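Local coordinates for sensor protein CzcS (Pseudomonas aeruginosa, PDB 5GPO) that is the probably periplasmic sensor domain of a zinc-responsive histidine kinase and binds zinc ions, probably to start two-component signalling for metal detoxification and antibiotic resistance, at residues B[16-24]-B[37-48]. Sequence-based numbering, arbitrary orientation.
Sequences KLEQIRHSL and QAHALQDQLVAH. With ZN (zinc ion), chain F.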
loop_
_atom_site.group_PDB
_atom_site.type_symbol
_atom_site.label_atom_id
_atom_site.label_comp_id
_atom_site.label_asym_id
_atom_site.label_seq_id
_atom_site.Cartn_x
_atom_site.Cartn_y
_atom_site.Cartn_z
ATOM N N LYS B 16 0.457 -12.184 0.667
ATOM C CA LYS B 16 0.964 -10.906 1.168
ATOM C C LYS B 16 1.652 -11.081 2.511
ATOM O O LYS B 16 2.708 -10.484 2.763
ATOM C CB LYS B 16 -0.165 -9.876 1.302
ATOM C CG LYS B 16 -0.705 -9.310 0.003
ATOM C CD LYS B 16 -1.708 -8.183 0.273
ATOM C CE LYS B 16 -2.087 -7.491 -1.017
ATOM N NZ LYS B 16 -2.636 -8.448 -2.027
ATOM N N LEU B 17 1.053 -11.881 3.396
ATOM C CA LEU B 17 1.674 -12.158 4.685
ATOM C C LEU B 17 3.040 -12.805 4.503
ATOM O O LEU B 17 3.980 -12.512 5.244
ATOM C CB LEU B 17 0.772 -13.062 5.524
ATOM C CG LEU B 17 1.290 -13.306 6.942
ATOM C CD1 LEU B 17 1.259 -11.997 7.702
ATOM C CD2 LEU B 17 0.406 -14.357 7.647
ATOM N N GLU B 18 3.168 -13.685 3.517
ATOM C CA GLU B 18 4.455 -14.333 3.297
ATOM C C GLU B 18 5.466 -13.362 2.715
ATOM O O GLU B 18 6.670 -13.475 2.989
ATOM C CB GLU B 18 4.271 -15.565 2.404
ATOM C CG GLU B 18 3.498 -16.676 3.129
ATOM C CD GLU B 18 4.072 -17.003 4.528
ATOM O OE1 GLU B 18 3.287 -17.208 5.488
ATOM O OE2 GLU B 18 5.314 -17.048 4.669
ATOM N N GLN B 19 4.990 -12.382 1.942
ATOM C CA GLN B 19 5.865 -11.312 1.484
ATOM C C GLN B 19 6.372 -10.487 2.663
ATOM O O GLN B 19 7.547 -10.107 2.706
ATOM C CB GLN B 19 5.115 -10.439 0.465
ATOM C CG GLN B 19 4.993 -11.088 -0.932
ATOM C CD GLN B 19 3.798 -10.594 -1.754
ATOM O OE1 GLN B 19 2.903 -9.908 -1.246
ATOM N NE2 GLN B 19 3.794 -10.935 -3.035
ATOM N N ILE B 20 5.493 -10.196 3.631
ATOM C CA ILE B 20 5.916 -9.495 4.841
ATOM C C ILE B 20 6.937 -10.319 5.615
ATOM O O ILE B 20 7.921 -9.779 6.132
ATOM C CB ILE B 20 4.698 -9.145 5.715
ATOM C CG1 ILE B 20 3.826 -8.123 4.990
ATOM C CG2 ILE B 20 5.164 -8.574 7.044
ATOM C CD1 ILE B 20 2.457 -7.951 5.594
ATOM N N ARG B 21 6.710 -11.632 5.734
ATOM C CA ARG B 21 7.690 -12.486 6.408
ATOM C C ARG B 21 9.034 -12.459 5.688
ATOM O O ARG B 21 10.092 -12.469 6.330
ATOM C CB ARG B 21 7.166 -13.925 6.516
ATOM C CG ARG B 21 8.143 -14.891 7.196
ATOM C CD ARG B 21 7.616 -16.339 7.249
ATOM N NE ARG B 21 6.363 -16.475 7.990
ATOM C CZ ARG B 21 6.271 -16.619 9.318
ATOM N NH1 ARG B 21 5.085 -16.737 9.884
ATOM N NH2 ARG B 21 7.355 -16.617 10.092
ATOM N N HIS B 22 9.022 -12.424 4.349
ATOM C CA HIS B 22 10.288 -12.344 3.631
ATOM C C HIS B 22 11.039 -11.084 4.023
ATOM O O HIS B 22 12.240 -11.130 4.301
ATOM C CB HIS B 22 10.068 -12.370 2.118
ATOM C CG HIS B 22 11.333 -12.226 1.332
ATOM N ND1 HIS B 22 12.232 -13.260 1.159
ATOM C CD2 HIS B 22 11.849 -11.164 0.667
ATOM C CE1 HIS B 22 13.251 -12.835 0.430
ATOM N NE2 HIS B 22 13.041 -11.569 0.115
ATOM N N SER B 23 10.318 -9.959 4.125
ATOM C CA SER B 23 10.973 -8.698 4.453
ATOM C C SER B 23 11.563 -8.703 5.858
ATOM O O SER B 23 12.558 -8.014 6.107
ATOM C CB SER B 23 9.996 -7.533 4.272
ATOM O OG SER B 23 8.881 -7.630 5.139
ATOM N N LEU B 24 10.989 -9.482 6.783
ATOM C CA LEU B 24 11.490 -9.507 8.154
ATOM C C LEU B 24 12.596 -10.532 8.347
ATOM O O LEU B 24 13.572 -10.272 9.060
ATOM C CB LEU B 24 10.354 -9.822 9.132
ATOM C CG LEU B 24 9.478 -8.704 9.705
ATOM C CD1 LEU B 24 8.419 -9.288 10.616
ATOM C CD2 LEU B 24 10.314 -7.678 10.465
ATOM N N GLN B 37 13.279 -1.734 11.550
ATOM C CA GLN B 37 12.356 -2.801 11.172
ATOM C C GLN B 37 11.005 -2.236 10.744
ATOM O O GLN B 37 10.441 -2.666 9.729
ATOM C CB GLN B 37 12.190 -3.787 12.332
ATOM C CG GLN B 37 13.519 -4.342 12.838
ATOM C CD GLN B 37 13.747 -5.802 12.477
ATOM O OE1 GLN B 37 12.856 -6.635 12.620
ATOM N NE2 GLN B 37 14.957 -6.121 12.030
ATOM N N ALA B 38 10.468 -1.275 11.507
ATOM C CA ALA B 38 9.211 -0.637 11.124
ATOM C C ALA B 38 9.277 -0.087 9.706
ATOM O O ALA B 38 8.320 -0.215 8.930
ATOM C CB ALA B 38 8.872 0.485 12.107
ATOM N N HIS B 39 10.401 0.532 9.354
ATOM C CA HIS B 39 10.535 1.145 8.039
ATOM C C HIS B 39 10.511 0.101 6.926
ATOM O O HIS B 39 9.912 0.325 5.866
ATOM C CB HIS B 39 11.823 1.957 7.988
ATOM C CG HIS B 39 12.000 2.698 6.708
ATOM N ND1 HIS B 39 11.532 3.980 6.525
ATOM C CD2 HIS B 39 12.563 2.328 5.535
ATOM C CE1 HIS B 39 11.807 4.372 5.295
ATOM N NE2 HIS B 39 12.437 3.391 4.675
ATOM N N ALA B 40 11.159 -1.044 7.145
ATOM C CA ALA B 40 11.160 -2.092 6.128
ATOM C C ALA B 40 9.758 -2.653 5.906
ATOM O O ALA B 40 9.350 -2.898 4.765
ATOM C CB ALA B 40 12.124 -3.210 6.532
ATOM N N LEU B 41 9.009 -2.874 6.985
ATOM C CA LEU B 41 7.652 -3.399 6.839
ATOM C C LEU B 41 6.752 -2.407 6.113
ATOM O O LEU B 41 5.941 -2.795 5.259
ATOM C CB LEU B 41 7.074 -3.725 8.210
ATOM C CG LEU B 41 7.787 -4.880 8.885
ATOM C CD1 LEU B 41 7.255 -5.069 10.307
ATOM C CD2 LEU B 41 7.572 -6.108 8.035
ATOM N N GLN B 42 6.887 -1.123 6.434
ATOM C CA GLN B 42 6.053 -0.127 5.772
ATOM C C GLN B 42 6.373 -0.044 4.285
ATOM O O GLN B 42 5.465 0.082 3.452
ATOM C CB GLN B 42 6.219 1.229 6.458
ATOM C CG GLN B 42 5.422 2.393 5.833
ATOM C CD GLN B 42 3.909 2.297 6.042
ATOM O OE1 GLN B 42 3.314 1.225 5.930
ATOM N NE2 GLN B 42 3.288 3.423 6.357
ATOM N N ASP B 43 7.653 -0.142 3.922
ATOM C CA ASP B 43 7.997 -0.119 2.504
ATOM C C ASP B 43 7.447 -1.346 1.791
ATOM O O ASP B 43 6.993 -1.252 0.645
ATOM C CB ASP B 43 9.512 -0.009 2.314
ATOM C CG ASP B 43 10.015 1.415 2.465
ATOM O OD1 ASP B 43 9.267 2.273 2.986
ATOM O OD2 ASP B 43 11.166 1.679 2.061
ATOM N N GLN B 44 7.444 -2.498 2.463
ATOM C CA GLN B 44 6.971 -3.717 1.825
ATOM C C GLN B 44 5.448 -3.746 1.699
ATOM O O GLN B 44 4.924 -4.345 0.751
ATOM C CB GLN B 44 7.454 -4.947 2.597
ATOM C CG GLN B 44 7.039 -6.277 1.959
ATOM C CD GLN B 44 7.874 -6.652 0.735
ATOM O OE1 GLN B 44 8.201 -5.808 -0.104
ATOM N NE2 GLN B 44 8.219 -7.929 0.630
ATOM N N LEU B 45 4.723 -3.129 2.642
ATOM C CA LEU B 45 3.267 -3.083 2.519
ATOM C C LEU B 45 2.852 -2.367 1.232
ATOM O O LEU B 45 1.943 -2.817 0.525
ATOM C CB LEU B 45 2.659 -2.412 3.748
ATOM C CG LEU B 45 1.137 -2.514 3.886
ATOM C CD1 LEU B 45 0.691 -3.955 3.873
ATOM C CD2 LEU B 45 0.626 -1.803 5.124
ATOM N N VAL B 46 3.537 -1.273 0.903
ATOM C CA VAL B 46 3.267 -0.520 -0.321
ATOM C C VAL B 46 3.604 -1.346 -1.550
ATOM O O VAL B 46 2.917 -1.276 -2.578
ATOM C CB VAL B 46 4.073 0.790 -0.287
ATOM C CG1 VAL B 46 3.731 1.673 -1.484
ATOM C CG2 VAL B 46 3.835 1.485 1.051
ATOM N N ALA B 47 4.656 -2.157 -1.461
ATOM C CA ALA B 47 5.147 -2.875 -2.627
ATOM C C ALA B 47 4.166 -3.922 -3.129
ATOM O O ALA B 47 4.306 -4.388 -4.261
ATOM C CB ALA B 47 6.498 -3.518 -2.310
ATOM N N HIS B 48 3.164 -4.290 -2.334
ATOM C CA HIS B 48 2.179 -5.259 -2.790
ATOM C C HIS B 48 0.763 -4.777 -2.496
ATOM O O HIS B 48 -0.171 -5.576 -2.385
ATOM C CB HIS B 48 2.485 -6.633 -2.187
ATOM C CG HIS B 48 3.887 -7.091 -2.479
ATOM N ND1 HIS B 48 4.238 -7.696 -3.669
ATOM C CD2 HIS B 48 5.033 -6.960 -1.770
ATOM C CE1 HIS B 48 5.535 -7.953 -3.662
ATOM N NE2 HIS B 48 6.041 -7.514 -2.524
HETATM ZN ZN ZN F . 12.038 3.465 2.784
#
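Helices 16-24 and 37-47 run side by side in roughly antiparallel directions, with I20 lying alongside L41 and Q44. Their axes approach to 9.5 Å at an angle of 146°. The backbones are nearest at I20 and Q44, whose CA atoms lie 6.6 Å apart. L41 supplies the apolar centre. Its CD2 sits 3.6 Å from CG2 of I20 and packs equally closely on CG of L24. The L41 side chain crosses both at about a right angle. S23 OG also touches CD2 of L41, but its hydrogen bond turns back to I20 O within its own helix.

One polar bond joins the helices. Q44 NE2 donates to Q19 O at 3.1 Å, nearly straight at 172°. The acceptor lies in the amide plane of Q44, while the donor stands above the carbonyl plane of Q19. S23 N reaches the same oxygen from the opposite face, so two donors hold it. The Q44 chain leaves with CG anti to the backbone N and bends at chi2 (77°), which turns the amide toward Q19. Beyond Q44, the Q19 amide stacks over one face of the H48 ring, with planes 22° apart. Q19 CD lies over the ring centre, and OE1 comes within 3.2 Å of H48 CG. NE2 of H48 and of Q44 both hydrogen-bond to a sulfate ion, which probably came from the crystallisation conditions.

Helices 7-25 and 34-47 form a helical hairpin, and both contact the second subunit. L17 packs on M112 and Q42 on F67 of that subunit. H39 and D43 lie off the interface and bind zinc together with H39 of the second subunit, so the metal bridges the dimer. H48 leads toward strand 51-57.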